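Local coordinates for protein WZI (Escherichia coli, PDB 2YNK) that is an outer-membrane beta-barrel lectin that binds carbohydrate and takes part in the assembly of the group 1 capsule on the cell surface, at residues Met234-Lys239 with Ser246-Gly251; His406-Lys411 with Thr434-Ser439. One frame throughout, in Å; residues are numbered along the deposited sequence.

Interaction 1 (Met234-Lys239 with Ser246-Gly251)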
HETATM    1  N   MSE A 234       7.858  -1.370 -15.773  1.00 63.04           N
HETATM    2  CA  MSE A 234       8.977  -2.028 -16.448  1.00 65.08           C
HETATM    3  C   MSE A 234      10.246  -1.920 -15.641  1.00 60.49           C
HETATM    4  O   MSE A 234      10.590  -0.864 -15.114  1.00 59.05           O
HETATM    5  CB  MSE A 234       9.180  -1.562 -17.888  1.00 72.28           C
HETATM    6  CG  MSE A 234       9.299  -0.060 -18.029  1.00 79.84           C
HETATM    7 SE   MSE A 234       9.965   0.353 -19.837  1.00 98.08          SE
HETATM    8  CE  MSE A 234       8.955   2.048 -20.000  1.00 91.92           C
ATOM      9  N   GLN A 235      10.941  -3.046 -15.534  1.00 57.65           N
ATOM     10  CA  GLN A 235      12.249  -3.115 -14.895  1.00 54.76           C
ATOM     11  C   GLN A 235      13.280  -2.917 -16.002  1.00 52.15           C
ATOM     12  O   GLN A 235      13.355  -3.719 -16.925  1.00 53.29           O
ATOM     13  CB  GLN A 235      12.409  -4.471 -14.217  1.00 54.66           C
ATOM     14  CG  GLN A 235      13.426  -4.524 -13.096  1.00 54.84           C
ATOM     15  CD  GLN A 235      13.326  -5.802 -12.279  1.00 56.19           C
ATOM     16  OE1 GLN A 235      13.950  -5.926 -11.218  1.00 58.16           O
ATOM     17  NE2 GLN A 235      12.541  -6.761 -12.766  1.00 56.43           N
ATOM     18  N   TRP A 236      14.066  -1.851 -15.911  1.00 49.35           N
ATOM     19  CA  TRP A 236      14.810  -1.344 -17.058  1.00 48.15           C
ATOM     20  C   TRP A 236      16.091  -0.677 -16.616  1.00 47.72           C
ATOM     21  O   TRP A 236      16.206  -0.244 -15.476  1.00 48.91           O
ATOM     22  CB  TRP A 236      13.897  -0.383 -17.824  1.00 48.26           C
ATOM     23  CG  TRP A 236      14.524   0.319 -19.003  1.00 48.15           C
ATOM     24  CD1 TRP A 236      14.603  -0.125 -20.317  1.00 48.30           C
ATOM     25  CD2 TRP A 236      15.166   1.630 -19.007  1.00 48.72           C
ATOM     26  NE1 TRP A 236      15.245   0.792 -21.104  1.00 48.88           N
ATOM     27  CE2 TRP A 236      15.610   1.864 -20.377  1.00 49.36           C
ATOM     28  CE3 TRP A 236      15.417   2.596 -18.041  1.00 49.66           C
ATOM     29  CZ2 TRP A 236      16.273   3.019 -20.742  1.00 52.05           C
ATOM     30  CZ3 TRP A 236      16.087   3.763 -18.419  1.00 51.00           C
ATOM     31  CH2 TRP A 236      16.504   3.970 -19.737  1.00 52.47           C
ATOM     32  N   GLY A 237      17.083  -0.614 -17.497  1.00 47.65           N
ATOM     33  CA  GLY A 237      18.365   0.011 -17.154  1.00 48.82           C
ATOM     34  C   GLY A 237      19.251  -0.817 -16.220  1.00 48.78           C
ATOM     35  O   GLY A 237      18.929  -1.972 -15.902  1.00 47.58           O
ATOM     36  N   GLY A 238      20.361  -0.215 -15.788  1.00 49.18           N
ATOM     37  CA  GLY A 238      21.354  -0.870 -14.923  1.00 51.03           C
ATOM     38  C   GLY A 238      22.719  -0.985 -15.584  1.00 52.39           C
ATOM     39  O   GLY A 238      22.890  -0.604 -16.739  1.00 52.47           O
ATOM     40  N   LYS A 239      23.702  -1.509 -14.861  1.00 54.99           N
ATOM     41  CA  LYS A 239      25.025  -1.729 -15.453  1.00 58.29           C
ATOM     42  C   LYS A 239      24.992  -2.841 -16.516  1.00 56.97           C
ATOM     43  O   LYS A 239      24.484  -3.939 -16.279  1.00 55.78           O
ATOM     44  CB  LYS A 239      26.085  -2.011 -14.379  1.00 62.16           C
ATOM     45  CG  LYS A 239      26.402  -0.777 -13.546  1.00 65.55           C
ATOM     46  CD  LYS A 239      27.686  -0.891 -12.729  1.00 69.86           C
ATOM     47  CE  LYS A 239      27.794   0.290 -11.766  1.00 72.12           C
ATOM     48  NZ  LYS A 239      29.047   0.321 -10.969  1.00 76.82           N
ATOM     49  N   SER A 246      15.825   5.931 -26.768  1.00 78.36           N
ATOM     50  CA  SER A 246      15.261   5.069 -27.803  1.00 79.24           C
ATOM     51  C   SER A 246      14.841   3.724 -27.216  1.00 77.16           C
ATOM     52  O   SER A 246      13.662   3.383 -27.212  1.00 76.09           O
ATOM     53  CB  SER A 246      16.271   4.870 -28.942  1.00 79.63           C
ATOM     54  OG  SER A 246      15.730   4.066 -29.973  1.00 80.37           O
ATOM     55  N   ASN A 247      15.810   2.974 -26.696  1.00 77.60           N
ATOM     56  CA  ASN A 247      15.535   1.675 -26.078  1.00 75.70           C
ATOM     57  C   ASN A 247      14.415   1.776 -25.040  1.00 76.48           C
ATOM     58  O   ASN A 247      13.621   0.850 -24.873  1.00 77.23           O
ATOM     59  CB  ASN A 247      16.810   1.105 -25.450  1.00 71.47           C
ATOM     60  CG  ASN A 247      16.572  -0.212 -24.738  1.00 69.72           C
ATOM     61  OD1 ASN A 247      16.153  -0.232 -23.580  1.00 68.39           O
ATOM     62  ND2 ASN A 247      16.860  -1.321 -25.418  1.00 69.30           N
ATOM     63  N   PHE A 248      14.364   2.910 -24.350  1.00 77.91           N
ATOM     64  CA  PHE A 248      13.254   3.239 -23.476  1.00 80.88           C
ATOM     65  C   PHE A 248      11.993   3.455 -24.317  1.00 86.47           C
ATOM     66  O   PHE A 248      11.669   4.581 -24.699  1.00 88.35           O
ATOM     67  CB  PHE A 248      13.599   4.494 -22.666  1.00 81.50           C
ATOM     68  CG  PHE A 248      12.546   4.895 -21.677  1.00 82.69           C
ATOM     69  CD1 PHE A 248      12.383   4.192 -20.490  1.00 82.00           C
ATOM     70  CD2 PHE A 248      11.729   5.992 -21.921  1.00 83.87           C
ATOM     71  CE1 PHE A 248      11.415   4.569 -19.574  1.00 82.07           C
ATOM     72  CE2 PHE A 248      10.764   6.371 -21.008  1.00 83.71           C
ATOM     73  CZ  PHE A 248      10.605   5.659 -19.833  1.00 82.85           C
ATOM     74  N   TRP A 249      11.310   2.363 -24.645  1.00 90.11           N
ATOM     75  CA  TRP A 249       9.997   2.458 -25.271  1.00 95.45           C
ATOM     76  C   TRP A 249       9.084   1.336 -24.859  1.00 97.63           C
ATOM     77  O   TRP A 249       9.468   0.457 -24.070  1.00 93.24           O
ATOM     78  CB  TRP A 249      10.087   2.615 -26.792  1.00 99.25           C
ATOM     79  CG  TRP A 249      10.910   1.610 -27.575  1.00103.87           C
ATOM     80  CD1 TRP A 249      11.823   1.897 -28.592  1.00106.63           C
ATOM     81  CD2 TRP A 249      10.895   0.129 -27.497  1.00106.33           C
ATOM     82  NE1 TRP A 249      12.370   0.751 -29.109  1.00108.04           N
ATOM     83  CE2 TRP A 249      11.859  -0.341 -28.503  1.00108.57           C
ATOM     84  CE3 TRP A 249      10.218  -0.816 -26.724  1.00106.51           C
ATOM     85  CZ2 TRP A 249      12.116  -1.693 -28.702  1.00109.88           C
ATOM     86  CZ3 TRP A 249      10.487  -2.175 -26.937  1.00108.75           C
ATOM     87  CH2 TRP A 249      11.412  -2.600 -27.902  1.00109.98           C
ATOM     88  N   ASP A 250       7.850   1.390 -25.364  1.00100.49           N
ATOM     89  CA  ASP A 250       6.790   0.460 -24.994  1.00 98.13           C
ATOM     90  C   ASP A 250       6.024   0.027 -26.249  1.00100.17           C
ATOM     91  O   ASP A 250       4.923   0.504 -26.511  1.00100.81           O
ATOM     92  CB  ASP A 250       5.860   1.136 -23.982  1.00 96.31           C
ATOM     93  CG  ASP A 250       6.626   1.903 -22.916  1.00 91.69           C
ATOM     94  OD1 ASP A 250       7.556   1.322 -22.324  1.00 85.86           O
ATOM     95  OD2 ASP A 250       6.322   3.092 -22.691  1.00 90.72           O
ATOM     96  N   GLY A 251       6.630  -0.869 -27.023  1.00100.18           N
ATOM     97  CA  GLY A 251       6.033  -1.360 -28.265  1.00103.76           C
ATOM     98  C   GLY A 251       6.874  -2.433 -28.933  1.00102.09           C
ATOM     99  O   GLY A 251       6.924  -3.572 -28.471  1.00 98.76           O
TER
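With CG anti to the backbone N in both W236 (chi1 176°) and F248 (chi1 -177°), the indole and the phenyl are brought together beside the strand end. F248 CD1 sits above the centre of the indole face, and the rings form an edge-to-face (T-shaped) pair, the phenyl ring and the six-membered ring of W236 having centroids 5.1 Å apart and planes at 66°. Closer in, F248 CB packs on W236 CZ2 at 3.6 Å. A tryptophan suits this place because its broad face takes the phenyl while its edge still offers an N-H. That group, W236 NE1, donates to N247 OD1 over 2.8 Å, in the plane of the amide carbonyl and close to the indole plane, so the bond helps fix the rotation of the ring. M234, present as selenomethionine with a flexible, polarisable chain, reaches the F248 ring obliquely, its CE 3.5 Å from F248 CE1 and its SE 5.3 Å from the ring centroid. I214 of the neighbouring strand 212-221 touches both W236 and F248. F248 is also the centre of an inverse gamma turn, which bends the loop backbone beside the indole. An edge-to-face aromatic pair and a Met-aromatic contact thus lay the loop after strand 226-236 back against the end of that strand in the outer-membrane barrel.

Interaction 2 (His406-Lys411 with Thr434-Ser439). With HEX (hexane), chain R.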
ATOM      1  N   HIS A 406      11.527 -20.217   2.479  1.00 53.52           N
ATOM      2  CA  HIS A 406      11.233 -21.642   2.424  1.00 56.34           C
ATOM      3  C   HIS A 406       9.819 -21.950   2.047  1.00 56.40           C
ATOM      4  O   HIS A 406       8.898 -21.159   2.300  1.00 57.96           O
ATOM      5  CB  HIS A 406      11.531 -22.268   3.778  1.00 58.74           C
ATOM      6  CG  HIS A 406      12.853 -21.833   4.362  1.00 61.27           C
ATOM      7  ND1 HIS A 406      13.994 -21.831   3.643  1.00 63.08           N
ATOM      8  CD2 HIS A 406      13.188 -21.363   5.634  1.00 61.96           C
ATOM      9  CE1 HIS A 406      15.007 -21.390   4.414  1.00 64.30           C
ATOM     10  NE2 HIS A 406      14.510 -21.102   5.633  1.00 62.84           N
ATOM     11  N   ALA A 407       9.632 -23.122   1.442  1.00 55.87           N
ATOM     12  CA  ALA A 407       8.298 -23.648   1.196  1.00 54.85           C
ATOM     13  C   ALA A 407       7.642 -23.943   2.539  1.00 54.08           C
ATOM     14  O   ALA A 407       8.151 -24.743   3.331  1.00 54.16           O
ATOM     15  CB  ALA A 407       8.350 -24.892   0.332  1.00 55.10           C
ATOM     16  N   ASP A 408       6.526 -23.264   2.799  1.00 52.02           N
ATOM     17  CA  ASP A 408       5.836 -23.386   4.073  1.00 50.96           C
ATOM     18  C   ASP A 408       4.329 -23.203   3.893  1.00 50.41           C
ATOM     19  O   ASP A 408       3.890 -22.594   2.929  1.00 49.57           O
ATOM     20  CB  ASP A 408       6.396 -22.339   5.033  1.00 49.48           C
ATOM     21  CG  ASP A 408       6.349 -22.779   6.480  1.00 51.02           C
ATOM     22  OD1 ASP A 408       5.572 -23.708   6.807  1.00 52.38           O
ATOM     23  OD2 ASP A 408       7.097 -22.192   7.302  1.00 50.35           O
ATOM     24  N   THR A 409       3.546 -23.769   4.806  1.00 52.77           N
ATOM     25  CA  THR A 409       2.113 -23.474   4.911  1.00 54.55           C
ATOM     26  C   THR A 409       1.886 -22.754   6.232  1.00 54.20           C
ATOM     27  O   THR A 409       2.210 -23.277   7.293  1.00 56.48           O
ATOM     28  CB  THR A 409       1.238 -24.737   4.879  1.00 56.30           C
ATOM     29  OG1 THR A 409       1.370 -25.376   3.604  1.00 58.68           O
ATOM     30  CG2 THR A 409      -0.232 -24.381   5.110  1.00 55.83           C
ATOM     31  N   LEU A 410       1.335 -21.553   6.159  1.00 53.83           N
ATOM     32  CA  LEU A 410       1.153 -20.717   7.337  1.00 53.53           C
ATOM     33  C   LEU A 410      -0.318 -20.674   7.708  1.00 53.01           C
ATOM     34  O   LEU A 410      -1.155 -20.460   6.848  1.00 52.55           O
ATOM     35  CB  LEU A 410       1.664 -19.309   7.048  1.00 51.71           C
ATOM     36  CG  LEU A 410       3.062 -19.288   6.427  1.00 52.53           C
ATOM     37  CD1 LEU A 410       3.482 -17.853   6.156  1.00 50.85           C
ATOM     38  CD2 LEU A 410       4.082 -20.016   7.307  1.00 52.90           C
ATOM     39  N   LYS A 411      -0.616 -20.933   8.979  1.00 54.20           N
ATOM     40  CA  LYS A 411      -1.950 -20.754   9.542  1.00 54.94           C
ATOM     41  C   LYS A 411      -1.766 -19.900  10.779  1.00 54.85           C
ATOM     42  O   LYS A 411      -1.218 -20.370  11.785  1.00 51.13           O
ATOM     43  CB  LYS A 411      -2.583 -22.089   9.924  1.00 57.47           C
ATOM     44  CG  LYS A 411      -3.068 -22.905   8.741  1.00 60.34           C
ATOM     45  CD  LYS A 411      -3.053 -24.398   9.027  1.00 63.34           C
ATOM     46  CE  LYS A 411      -3.357 -25.196   7.762  1.00 65.86           C
ATOM     47  NZ  LYS A 411      -3.150 -26.664   7.927  1.00 67.48           N
ATOM     48  N   THR A 434       1.524 -18.225  14.826  1.00 53.90           N
ATOM     49  CA  THR A 434       1.624 -18.785  13.484  1.00 53.08           C
ATOM     50  C   THR A 434       2.028 -20.236  13.549  1.00 53.75           C
ATOM     51  O   THR A 434       3.118 -20.559  14.013  1.00 52.29           O
ATOM     52  CB  THR A 434       2.668 -18.067  12.611  1.00 53.00           C
ATOM     53  OG1 THR A 434       2.497 -16.646  12.690  1.00 54.80           O
ATOM     54  CG2 THR A 434       2.520 -18.508  11.173  1.00 52.29           C
ATOM     55  N   ASN A 435       1.122 -21.095  13.087  1.00 55.21           N
ATOM     56  CA  ASN A 435       1.391 -22.504  12.842  1.00 55.22           C
ATOM     57  C   ASN A 435       2.173 -22.605  11.527  1.00 55.59           C
ATOM     58  O   ASN A 435       1.664 -22.226  10.465  1.00 52.89           O
ATOM     59  CB  ASN A 435       0.067 -23.268  12.743  1.00 55.53           C
ATOM     60  CG  ASN A 435       0.200 -24.743  13.064  1.00 58.13           C
ATOM     61  OD1 ASN A 435       1.023 -25.465  12.483  1.00 59.31           O
ATOM     62  ND2 ASN A 435      -0.632 -25.208  13.985  1.00 59.83           N
ATOM     63  N   ALA A 436       3.408 -23.103  11.606  1.00 56.59           N
ATOM     64  CA  ALA A 436       4.282 -23.213  10.438  1.00 58.09           C
ATOM     65  C   ALA A 436       5.014 -24.551  10.406  1.00 60.98           C
ATOM     66  O   ALA A 436       5.030 -25.279  11.399  1.00 64.78           O
ATOM     67  CB  ALA A 436       5.281 -22.069  10.434  1.00 57.69           C
ATOM     68  N   ASN A 437       5.615 -24.871   9.262  1.00 62.35           N
ATOM     69  CA  ASN A 437       6.400 -26.106   9.114  1.00 65.80           C
ATOM     70  C   ASN A 437       7.915 -25.868   9.047  1.00 64.71           C
ATOM     71  O   ASN A 437       8.687 -26.732   9.445  1.00 66.34           O
ATOM     72  CB  ASN A 437       5.926 -26.898   7.891  1.00 68.66           C
ATOM     73  CG  ASN A 437       4.446 -27.269   7.964  1.00 72.03           C
ATOM     74  OD1 ASN A 437       3.707 -27.102   6.991  1.00 74.28           O
ATOM     75  ND2 ASN A 437       4.007 -27.774   9.120  1.00 73.00           N
ATOM     76  N   ASN A 438       8.338 -24.707   8.550  1.00 62.84           N
ATOM     77  CA  ASN A 438       9.753 -24.340   8.534  1.00 62.61           C
ATOM     78  C   ASN A 438       9.962 -22.834   8.439  1.00 60.36           C
ATOM     79  O   ASN A 438      10.636 -22.360   7.535  1.00 59.87           O
ATOM     80  CB  ASN A 438      10.473 -25.044   7.376  1.00 64.90           C
ATOM     81  CG  ASN A 438      11.989 -24.821   7.380  1.00 64.60           C
ATOM     82  OD1 ASN A 438      12.577 -24.309   8.350  1.00 64.25           O
ATOM     83  ND2 ASN A 438      12.627 -25.206   6.280  1.00 62.95           N
ATOM     84  N   SER A 439       9.389 -22.091   9.382  1.00 68.37           N
ATOM     85  CA  SER A 439       9.562 -20.638   9.447  1.00 67.13           C
ATOM     86  C   SER A 439      10.898 -20.259  10.096  1.00 68.08           C
ATOM     87  O   SER A 439      11.501 -21.060  10.797  1.00 70.42           O
ATOM     88  CB  SER A 439       8.412 -20.012  10.235  1.00 64.89           C
ATOM     89  OG  SER A 439       8.580 -18.612  10.380  1.00 63.40           O
TER
HETATM   90  C1  HEX R1017      -4.290 -25.444  12.851  1.00 73.94           C
HETATM   91  C2  HEX R1017      -4.115 -24.742  14.184  1.00 73.46           C
HETATM   92  C3  HEX R1017      -4.008 -23.224  14.016  1.00 71.70           C
HETATM   93  C4  HEX R1017      -5.297 -22.495  14.416  1.00 69.72           C
HETATM   94  C5  HEX R1017      -5.053 -21.014  14.708  1.00 66.53           C
HETATM   95  C6  HEX R1017      -4.850 -20.236  13.428  1.00 63.72           C
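At the open end of the hairpin of strands 408-422 and 425-435 in the barrel wall, the chain leaving the second strand is held by a carboxylate of the first. The last regular pair is K411 with N435, a hydrogen-bonded one: K411 N donates to N435 O at 3.0 Å, and N435 N returns a bond to K411 O at 2.8 Å. Just beyond, L410 CD2 packs on A436 CB at 3.9 Å; the small methyl of alanine suits a place where the departing chain still lies close to leucine. From here segment 434-439 leaves strand pairing, and D408 takes over. Its OD1 accepts the backbone N-H of N437 at 2.7 Å through the syn lone pair, with the N-H pointing to within about 20° of straight. Next, N438 N reaches D408 OD2 at 3.1 Å from above the carboxylate plane, with a weak second bond to OD1. Aspartate fits this position since its short side chain offers two acceptors to successive amides. Farther out, the H406 ring and the N438 side-chain amide lie 7° from parallel, while the backbone O of N438 approaches the ring edge, 3.3 Å from H406 CD2. H406 has its CG anti to the carbonyl carbon (chi1 -46°), which turns the imidazole toward N438. At the other end N435 ND2 lies 3.5 Å from C2 of a bound hexane. On its other flank strand 408-422 pairs with strand 383-393, where V393 touches D408. A buried carboxylate gripped by consecutive backbone N-H groups probably has its negative charge stabilised by their dipoles, and in return it ties down a loop whose amides have left the sheet.

Overall arrangement
Both contacts belong to one closed antiparallel barrel of 18 strands, but to separate parts of its wall: their centres are 38 Å apart and their nearest atoms about 20 Å, with no touch between them. They follow one another along the chain, interaction 1 closing before interaction 2 opens. In interaction 1 the end of strand 226-236, ninth in order, meets its own following loop, whereas interaction 2 joins strands 408-422 and 425-435, the sixteenth and seventeenth, where they run into loops. Each thus lies where a barrel strand gives way to a loop, one secured mainly by aromatic packing, the other by a carboxylate and strand pairing.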